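Local coordinates for hypothetical protein (PDB 3LJN) that is of unknown function but, as a protein built of ankyrin repeats, probably acts by binding other proteins, at residues N212-H216 with A227-V231. Residues are numbered along the deposited sequence; the frame is centred on the assembly and turned at random.
Sequences NSHLH and AMRFV
L215, in the turn that opens helix 216-219, comes nearest to helix 224-231 at A227, their CA atoms 5.9 Å apart, and no hydrogen bond joins the two backbones. L215 and F230 bury the largest areas. A chi1 of -167° swings L215 CG away from its own amide nitrogen, and the CD1 branch reaches over to the helix. This methyl lies 3.5 Å from A227 O, the carbonyl that accepts from V231 N, and also packs against A227 CB and, 4.2 Å away, F230 CB. V231 CG2 touches the same methyl more loosely. H214 CB sits over one face of the F230 ring, toward its rim, in a CH-pi contact 4.0 Å from the ring centroid. The two rings themselves meet obliquely, their planes at 33°. This is the kind of packing seen inside an ankyrin repeat, where paired antiparallel helices meet; SHLHWA, from S213 on, resembles the TPLHLA signature of such repeats. As in that motif, the hydroxyl residue is a cap: S213 caps helix 216-219, its OG accepting from H216 N at 2.9 Å, nearly straight at 168°. The imidazoles tie the turn to its surroundings, H214 NE2 bonding to T175 OG1 and H216 NE2 to M239 O. M181 of helix 176-182 packs against F230, while L259 of helix 257-266 touches A227.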
loop_
_atom_site.group_PDB
_atom_site.type_symbol
_atom_site.label_atom_id
_atom_site.label_comp_id
_atom_site.label_asym_id
_atom_site.label_seq_id
_atom_site.Cartn_x
_atom_site.Cartn_y
_atom_site.Cartn_z
ATOM N N ASN A 212 -10.209 -10.033 1.625
ATOM C CA ASN A 212 -10.613 -9.036 0.623
ATOM C C ASN A 212 -9.465 -8.672 -0.287
ATOM O O ASN A 212 -8.372 -8.367 0.176
ATOM C CB ASN A 212 -11.110 -7.729 1.264
ATOM C CG ASN A 212 -12.524 -7.828 1.830
ATOM O OD1 ASN A 212 -13.431 -8.396 1.218
ATOM N ND2 ASN A 212 -12.714 -7.246 3.002
ATOM N N SER A 213 -9.735 -8.683 -1.581
ATOM C CA SER A 213 -8.797 -8.243 -2.593
ATOM C C SER A 213 -8.961 -6.751 -2.760
ATOM O O SER A 213 -9.779 -6.140 -2.095
ATOM C CB SER A 213 -9.106 -8.922 -3.922
ATOM O OG SER A 213 -10.290 -8.392 -4.491
ATOM N N HIS A 214 -8.198 -6.166 -3.668
ATOM C CA HIS A 214 -8.379 -4.765 -4.009
ATOM C C HIS A 214 -9.708 -4.575 -4.735
ATOM O O HIS A 214 -10.392 -3.586 -4.539
ATOM C CB HIS A 214 -7.230 -4.275 -4.888
ATOM C CG HIS A 214 -5.886 -4.335 -4.225
ATOM N ND1 HIS A 214 -5.141 -5.493 -4.155
ATOM C CD2 HIS A 214 -5.144 -3.374 -3.624
ATOM C CE1 HIS A 214 -3.999 -5.242 -3.537
ATOM N NE2 HIS A 214 -3.977 -3.963 -3.202
ATOM N N LEU A 215 -10.070 -5.542 -5.564
ATOM C CA LEU A 215 -11.348 -5.535 -6.277
ATOM C C LEU A 215 -12.544 -5.659 -5.339
ATOM O O LEU A 215 -13.571 -5.027 -5.552
ATOM C CB LEU A 215 -11.389 -6.696 -7.272
ATOM C CG LEU A 215 -12.490 -6.684 -8.326
ATOM C CD1 LEU A 215 -12.386 -5.429 -9.187
ATOM C CD2 LEU A 215 -12.370 -7.934 -9.169
ATOM N N HIS A 216 -12.420 -6.494 -4.316
ATOM C CA HIS A 216 -13.422 -6.546 -3.267
ATOM C C HIS A 216 -13.616 -5.167 -2.620
ATOM O O HIS A 216 -14.733 -4.687 -2.534
ATOM C CB HIS A 216 -13.055 -7.592 -2.231
ATOM C CG HIS A 216 -13.264 -8.998 -2.694
ATOM N ND1 HIS A 216 -14.517 -9.518 -2.911
ATOM C CD2 HIS A 216 -12.392 -10.002 -2.952
ATOM C CE1 HIS A 216 -14.408 -10.775 -3.294
ATOM N NE2 HIS A 216 -13.127 -11.092 -3.328
ATOM N N ALA A 227 -12.345 0.101 -10.223
ATOM C CA ALA A 227 -12.567 -1.349 -10.241
ATOM C C ALA A 227 -12.285 -1.976 -11.614
ATOM O O ALA A 227 -11.838 -3.113 -11.699
ATOM C CB ALA A 227 -13.980 -1.655 -9.816
HETATM N N MSE A 228 -12.548 -1.217 -12.676
HETATM C CA MSE A 228 -12.380 -1.675 -14.045
HETATM C C MSE A 228 -10.916 -1.709 -14.412
HETATM O O MSE A 228 -10.487 -2.574 -15.181
HETATM C CB MSE A 228 -13.099 -0.734 -14.998
HETATM C CG MSE A 228 -14.599 -0.661 -14.787
HETATM SE SE MSE A 228 -15.573 -1.961 -15.882
HETATM C CE MSE A 228 -15.653 -1.017 -17.623
ATOM N N ARG A 229 -10.155 -0.754 -13.880
ATOM C CA ARG A 229 -8.707 -0.711 -14.093
ATOM C C ARG A 229 -8.029 -1.906 -13.460
ATOM O O ARG A 229 -7.015 -2.389 -13.951
ATOM C CB ARG A 229 -8.095 0.565 -13.527
ATOM C CG ARG A 229 -8.356 1.800 -14.361
ATOM C CD ARG A 229 -7.148 2.717 -14.356
ATOM N NE ARG A 229 -5.999 2.102 -15.025
ATOM C CZ ARG A 229 -4.767 2.614 -15.054
ATOM N NH1 ARG A 229 -4.491 3.775 -14.453
ATOM N NH2 ARG A 229 -3.803 1.961 -15.697
ATOM N N PHE A 230 -8.588 -2.376 -12.357
ATOM C CA PHE A 230 -8.084 -3.579 -11.737
ATOM C C PHE A 230 -8.324 -4.786 -12.648
ATOM O O PHE A 230 -7.427 -5.599 -12.850
ATOM C CB PHE A 230 -8.708 -3.782 -10.356
ATOM C CG PHE A 230 -8.122 -2.902 -9.287
ATOM C CD1 PHE A 230 -6.782 -2.989 -8.958
ATOM C CD2 PHE A 230 -8.914 -2.013 -8.585
ATOM C CE1 PHE A 230 -6.243 -2.189 -7.963
ATOM C CE2 PHE A 230 -8.382 -1.214 -7.590
ATOM C CZ PHE A 230 -7.050 -1.296 -7.284
ATOM N N VAL A 231 -9.521 -4.882 -13.214
ATOM C CA VAL A 231 -9.858 -5.976 -14.119
ATOM C C VAL A 231 -8.929 -6.004 -15.338
ATOM O O VAL A 231 -8.423 -7.059 -15.729
ATOM C CB VAL A 231 -11.327 -5.874 -14.565
ATOM C CG1 VAL A 231 -11.582 -6.692 -15.802
ATOM C CG2 VAL A 231 -12.230 -6.322 -13.449
#